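PDB 6HCP: BauA from Acinetobacter baumannii, which probably takes up ferric preacinetobactin across the outer membrane as a TonB-dependent siderophore transporter. Local coordinates for residues 54-66 and 469-483. Numbering follows the deposited sequence. Where two conformers were deposited one is given.
Sequences SKKFLDTPFNTIS and ALLIKATDKISVYAN. With C8E ((hydroxyethyloxy)tri(ethyloxy)octane), chain B; EDO (1,2-ethanediol), chain H.
Y481 and N483 both hold CG tucked over their own backbone, flanked by N and C (chi1 74° and 69°), which lays the ring along P61 and turns the amide to P61 O. The contact joins plug to barrel in a TonB-dependent receptor. Plug segment 57-63 packs on the inner side of barrel hairpin 469-483, whose other side carries L470 and A482 near a C8E detergent. P61, the centre of an inverse gamma turn, has CB 3.8 Å from Y481 CB and CG 3.6 Å from A469 CB. The turn lies across one face of the Y481 ring, with F62 N and T60 O over it. Y481 OH hydrogen-bonds E514 OE2. N483 ND2 gives a nearly straight bond to P61 O (3.0 Å, N-H...O 167°). P61 O lies close to the N483 amide plane, and ND2 lies in the P61 carbonyl plane. ND2 also hydrogen-bonds E514 OE1, linking the plug backbone to the next barrel strand. K518 NZ, on the same strand, hydrogen-bonds the carbonyl oxygens of F57, T60 and F62. L471 CD1 lies 3.4 Å from L58 O. Nearer the hairpin turn, L58 CD1 sits 3.4 Å from D476 O. The K473 chain bends at its last two torsions. Its NZ forms a salt bridge to D59 OD1 (2.8 Å), syn and a little out of the carboxylate plane. S479 OG donates to L58 O at 2.7 Å, on a lone pair.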
loop_
_atom_site.group_PDB
_atom_site.type_symbol
_atom_site.label_atom_id
_atom_site.label_comp_id
_atom_site.label_asym_id
_atom_site.label_seq_id
_atom_site.Cartn_x
_atom_site.Cartn_y
_atom_site.Cartn_z
ATOM N N SER A 54 3.109 1.508 45.993
ATOM C CA SER A 54 4.141 1.402 44.977
ATOM C C SER A 54 5.123 0.277 45.311
ATOM O O SER A 54 5.695 0.225 46.376
ATOM C CB SER A 54 4.847 2.728 44.800
ATOM O OG SER A 54 5.929 2.585 43.895
ATOM N N LYS A 55 5.363 -0.620 44.354
ATOM C CA LYS A 55 6.360 -1.672 44.521
ATOM C C LYS A 55 7.183 -1.787 43.231
ATOM O O LYS A 55 6.645 -1.681 42.141
ATOM C CB LYS A 55 5.702 -3.008 44.874
ATOM C CG LYS A 55 4.968 -3.014 46.214
ATOM C CD LYS A 55 4.187 -4.286 46.503
ATOM C CE LYS A 55 5.063 -5.484 46.809
ATOM N NZ LYS A 55 5.725 -5.354 48.130
ATOM N N LYS A 56 8.456 -2.146 43.390
ATOM C CA LYS A 56 9.356 -2.383 42.276
ATOM C C LYS A 56 9.016 -3.723 41.615
ATOM O O LYS A 56 8.627 -4.661 42.285
ATOM C CB LYS A 56 10.813 -2.416 42.754
ATOM C CG LYS A 56 11.368 -1.096 43.285
ATOM C CD LYS A 56 12.842 -1.191 43.641
ATOM C CE LYS A 56 13.197 -0.649 45.012
ATOM N NZ LYS A 56 12.892 0.795 45.138
ATOM N N PHE A 57 9.338 -3.813 40.318
ATOM C CA PHE A 57 9.250 -5.017 39.478
ATOM C C PHE A 57 9.670 -6.287 40.235
ATOM O O PHE A 57 8.880 -7.253 40.372
ATOM C CB PHE A 57 10.083 -4.779 38.207
ATOM C CG PHE A 57 10.173 -5.958 37.271
ATOM C CD1 PHE A 57 9.060 -6.394 36.563
ATOM C CD2 PHE A 57 11.384 -6.589 37.043
ATOM C CE1 PHE A 57 9.162 -7.447 35.665
ATOM C CE2 PHE A 57 11.476 -7.664 36.171
ATOM C CZ PHE A 57 10.369 -8.079 35.467
ATOM N N LEU A 58 10.916 -6.329 40.723
ATOM C CA LEU A 58 11.461 -7.559 41.304
ATOM C C LEU A 58 10.923 -7.830 42.716
ATOM O O LEU A 58 11.198 -8.897 43.289
ATOM C CB LEU A 58 12.986 -7.474 41.368
ATOM C CG LEU A 58 13.702 -7.601 40.033
ATOM C CD1 LEU A 58 15.205 -7.412 40.245
ATOM C CD2 LEU A 58 13.398 -8.936 39.384
ATOM N N ASP A 59 10.196 -6.874 43.282
ATOM C CA ASP A 59 9.623 -7.043 44.630
ATOM C C ASP A 59 8.114 -7.336 44.560
ATOM O O ASP A 59 7.440 -7.315 45.578
ATOM C CB ASP A 59 9.819 -5.784 45.463
ATOM C CG ASP A 59 11.270 -5.473 45.777
ATOM O OD1 ASP A 59 12.060 -6.426 45.835
ATOM O OD2 ASP A 59 11.590 -4.271 45.917
ATOM N N THR A 60 7.567 -7.485 43.349
ATOM C CA THR A 60 6.111 -7.587 43.172
ATOM C C THR A 60 5.745 -9.020 42.800
ATOM O O THR A 60 6.118 -9.498 41.720
ATOM C CB THR A 60 5.624 -6.624 42.092
ATOM O OG1 THR A 60 5.943 -5.283 42.466
ATOM C CG2 THR A 60 4.127 -6.716 41.872
ATOM N N PRO A 61 5.013 -9.752 43.671
ATOM C CA PRO A 61 4.653 -11.145 43.402
ATOM C C PRO A 61 3.359 -11.243 42.579
ATOM O O PRO A 61 2.489 -12.070 42.853
ATOM C CB PRO A 61 4.462 -11.721 44.800
ATOM C CG PRO A 61 3.895 -10.553 45.574
ATOM C CD PRO A 61 4.545 -9.308 44.996
ATOM N N PHE A 62 3.320 -10.440 41.519
ATOM C CA PHE A 62 2.242 -10.380 40.539
ATOM C C PHE A 62 2.884 -10.004 39.206
ATOM O O PHE A 62 4.000 -9.457 39.208
ATOM C CB PHE A 62 1.213 -9.312 40.920
ATOM C CG PHE A 62 0.502 -9.554 42.223
ATOM C CD1 PHE A 62 -0.561 -10.435 42.296
ATOM C CD2 PHE A 62 0.940 -8.949 43.388
ATOM C CE1 PHE A 62 -1.138 -10.738 43.519
ATOM C CE2 PHE A 62 0.348 -9.236 44.600
ATOM C CZ PHE A 62 -0.688 -10.126 44.664
ATOM N N ASN A 63 2.221 -10.354 38.104
ATOM C CA ASN A 63 2.668 -9.980 36.774
ATOM C C ASN A 63 2.127 -8.580 36.454
ATOM O O ASN A 63 0.912 -8.372 36.303
ATOM C CB ASN A 63 2.249 -11.061 35.769
ATOM C CG ASN A 63 2.875 -10.884 34.399
ATOM O OD1 ASN A 63 3.189 -9.773 33.999
ATOM N ND2 ASN A 63 3.097 -11.980 33.695
ATOM N N THR A 64 3.035 -7.601 36.469
ATOM C CA THR A 64 2.729 -6.188 36.378
ATOM C C THR A 64 3.568 -5.541 35.269
ATOM O O THR A 64 4.678 -5.986 34.970
ATOM C CB THR A 64 3.033 -5.446 37.679
ATOM O OG1 THR A 64 4.405 -5.694 38.023
ATOM C CG2 THR A 64 2.097 -5.866 38.792
ATOM N N ILE A 65 3.003 -4.501 34.658
ATOM C CA ILE A 65 3.759 -3.673 33.718
ATOM C C ILE A 65 3.216 -2.257 33.790
ATOM O O ILE A 65 2.021 -2.050 34.043
ATOM C CB ILE A 65 3.700 -4.248 32.286
ATOM C CG1 ILE A 65 4.597 -3.429 31.349
ATOM C CG2 ILE A 65 2.271 -4.297 31.777
ATOM C CD1 ILE A 65 5.397 -4.239 30.392
ATOM N N SER A 66 4.115 -1.276 33.674
ATOM C CA SER A 66 3.715 0.117 33.641
ATOM C C SER A 66 4.319 0.808 32.418
ATOM O O SER A 66 5.534 0.834 32.270
ATOM C CB SER A 66 4.138 0.810 34.902
ATOM O OG SER A 66 3.883 2.199 34.829
ATOM N N ALA A 469 0.771 -14.038 49.114
ATOM C CA ALA A 469 1.776 -14.013 48.078
ATOM C C ALA A 469 3.161 -14.175 48.720
ATOM O O ALA A 469 3.413 -13.677 49.814
ATOM C CB ALA A 469 1.686 -12.718 47.319
ATOM N N LEU A 470 4.042 -14.876 48.014
ATOM C CA LEU A 470 5.396 -15.115 48.480
ATOM C C LEU A 470 6.357 -14.736 47.362
ATOM O O LEU A 470 6.188 -15.173 46.214
ATOM C CB LEU A 470 5.533 -16.595 48.850
ATOM C CG LEU A 470 6.921 -17.041 49.295
ATOM C CD1 LEU A 470 7.356 -16.256 50.526
ATOM C CD2 LEU A 470 6.929 -18.539 49.557
ATOM N N LEU A 471 7.360 -13.929 47.713
ATOM C CA LEU A 471 8.399 -13.570 46.784
ATOM C C LEU A 471 9.780 -13.874 47.389
ATOM O O LEU A 471 10.039 -13.520 48.527
ATOM C CB LEU A 471 8.274 -12.090 46.450
ATOM C CG LEU A 471 9.269 -11.646 45.383
ATOM C CD1 LEU A 471 8.603 -10.817 44.315
ATOM C CD2 LEU A 471 10.448 -10.923 46.014
ATOM N N ILE A 472 10.612 -14.576 46.617
ATOM C CA ILE A 472 11.982 -14.890 46.986
ATOM C C ILE A 472 12.933 -14.241 45.970
ATOM O O ILE A 472 12.855 -14.500 44.766
ATOM C CB ILE A 472 12.194 -16.405 47.071
ATOM C CG1 ILE A 472 11.280 -17.050 48.119
ATOM C CG2 ILE A 472 13.671 -16.705 47.329
ATOM C CD1 ILE A 472 11.206 -18.555 48.014
ATOM N N LYS A 473 13.804 -13.368 46.477
ATOM C CA LYS A 473 14.878 -12.789 45.685
ATOM C C LYS A 473 16.050 -13.765 45.665
ATOM O O LYS A 473 16.846 -13.776 46.576
ATOM C CB LYS A 473 15.267 -11.426 46.255
ATOM C CG LYS A 473 14.146 -10.399 46.274
ATOM C CD LYS A 473 14.484 -9.099 46.956
ATOM C CE LYS A 473 15.320 -8.166 46.102
ATOM N NZ LYS A 473 14.504 -7.476 45.077
ATOM N N ALA A 474 16.080 -14.636 44.658
ATOM C CA ALA A 474 17.113 -15.645 44.518
ATOM C C ALA A 474 18.477 -14.965 44.347
ATOM O O ALA A 474 19.464 -15.423 44.910
ATOM C CB ALA A 474 16.806 -16.572 43.374
ATOM N N THR A 475 18.497 -13.855 43.602
ATOM C CA THR A 475 19.634 -12.940 43.531
ATOM C C THR A 475 19.088 -11.516 43.488
ATOM O O THR A 475 17.883 -11.321 43.511
ATOM C CB THR A 475 20.505 -13.218 42.299
ATOM O OG1 THR A 475 19.780 -12.797 41.142
ATOM C CG2 THR A 475 20.899 -14.670 42.160
ATOM N N ASP A 476 19.994 -10.546 43.336
ATOM C CA ASP A 476 19.659 -9.141 43.154
ATOM C C ASP A 476 18.916 -8.928 41.826
ATOM O O ASP A 476 18.290 -7.883 41.627
ATOM C CB ASP A 476 20.919 -8.273 43.192
ATOM C CG ASP A 476 21.683 -8.380 44.497
ATOM O OD1 ASP A 476 21.019 -8.411 45.556
ATOM O OD2 ASP A 476 22.928 -8.467 44.440
ATOM N N LYS A 477 18.992 -9.915 40.932
ATOM C CA LYS A 477 18.456 -9.776 39.560
ATOM C C LYS A 477 17.255 -10.699 39.285
ATOM O O LYS A 477 16.643 -10.593 38.208
ATOM C CB LYS A 477 19.554 -10.090 38.543
ATOM C CG LYS A 477 20.609 -8.997 38.419
ATOM C CD LYS A 477 21.753 -9.357 37.505
ATOM C CE LYS A 477 22.854 -8.318 37.514
ATOM N NZ LYS A 477 23.928 -8.689 36.565
ATOM N N ILE A 478 17.078 -11.728 40.122
ATOM C CA ILE A 478 16.156 -12.824 39.875
ATOM C C ILE A 478 15.191 -12.941 41.058
ATOM O O ILE A 478 15.622 -13.160 42.198
ATOM C CB ILE A 478 16.914 -14.144 39.685
ATOM C CG1 ILE A 478 17.917 -14.077 38.527
ATOM C CG2 ILE A 478 15.944 -15.301 39.528
ATOM C CD1 ILE A 478 18.809 -15.291 38.434
ATOM N N SER A 479 13.888 -12.945 40.760
ATOM C CA SER A 479 12.864 -13.184 41.766
ATOM C C SER A 479 11.986 -14.355 41.331
ATOM O O SER A 479 11.654 -14.485 40.162
ATOM C CB SER A 479 12.034 -11.952 42.002
ATOM O OG SER A 479 12.791 -10.936 42.649
ATOM N N VAL A 480 11.607 -15.195 42.294
ATOM C CA VAL A 480 10.597 -16.209 42.085
ATOM C C VAL A 480 9.416 -15.877 43.000
ATOM O O VAL A 480 9.618 -15.337 44.084
ATOM C CB VAL A 480 11.157 -17.618 42.357
ATOM C CG1 VAL A 480 11.540 -17.793 43.811
ATOM C CG2 VAL A 480 10.191 -18.696 41.913
ATOM N N TYR A 481 8.188 -16.122 42.523
ATOM C CA TYR A 481 7.008 -15.712 43.289
ATOM C C TYR A 481 5.848 -16.676 43.075
ATOM O O TYR A 481 5.758 -17.383 42.087
ATOM C CB TYR A 481 6.629 -14.259 42.974
ATOM C CG TYR A 481 5.986 -14.033 41.630
ATOM C CD1 TYR A 481 4.612 -14.117 41.478
ATOM C CD2 TYR A 481 6.744 -13.757 40.506
ATOM C CE1 TYR A 481 4.017 -13.948 40.239
ATOM C CE2 TYR A 481 6.160 -13.586 39.259
ATOM C CZ TYR A 481 4.783 -13.637 39.135
ATOM O OH TYR A 481 4.182 -13.533 37.912
ATOM N N ALA A 482 4.909 -16.606 44.017
ATOM C CA ALA A 482 3.653 -17.338 43.925
ATOM C C ALA A 482 2.565 -16.516 44.611
ATOM O O ALA A 482 2.853 -15.700 45.509
ATOM C CB ALA A 482 3.804 -18.687 44.562
ATOM N N ASN A 483 1.317 -16.696 44.165
ATOM C CA ASN A 483 0.229 -16.036 44.858
ATOM C C ASN A 483 -1.033 -16.901 44.786
ATOM O O ASN A 483 -1.190 -17.767 43.937
ATOM C CB ASN A 483 0.006 -14.601 44.366
ATOM C CG ASN A 483 -0.551 -14.509 42.960
ATOM O OD1 ASN A 483 -1.604 -15.089 42.676
ATOM N ND2 ASN A 483 0.165 -13.821 42.078
HETATM C C1 C8E B . -1.045 -24.780 30.077
HETATM C C2 C8E B . -1.148 -23.963 31.350
HETATM C C3 C8E B . -0.348 -24.551 32.511
HETATM C C4 C8E B . -0.821 -24.039 33.868
HETATM C C5 C8E B . -1.140 -25.206 34.794
HETATM C C6 C8E B . -1.576 -24.716 36.167
HETATM C C7 C8E B . -0.676 -23.593 36.686
HETATM C C8 C8E B . -0.892 -23.368 38.179
HETATM O O9 C8E B . 0.161 -22.554 38.682
HETATM C C10 C8E B . -0.049 -22.193 40.053
HETATM C C11 C8E B . 0.800 -23.052 41.003
HETATM O O12 C8E B . 0.672 -22.602 42.366
HETATM C C13 C8E B . 1.762 -22.974 43.217
HETATM C C14 C8E B . 1.784 -22.059 44.435
HETATM O O15 C8E B . 0.576 -21.290 44.531
HETATM C C16 C8E B . -0.178 -21.589 45.715
HETATM C C17 C8E B . -0.470 -20.336 46.535
HETATM O O18 C8E B . 0.731 -19.766 47.080
HETATM C C19 C8E B . 0.981 -20.180 48.426
HETATM C C20 C8E B . 2.053 -19.294 49.037
HETATM O O21 C8E B . 2.062 -18.102 48.251
HETATM C C1 EDO H . 6.501 -2.490 36.744
HETATM O O1 EDO H . 6.916 -3.336 37.832
HETATM C C2 EDO H . 7.120 -2.963 35.428
HETATM O O2 EDO H . 6.644 -2.134 34.339
#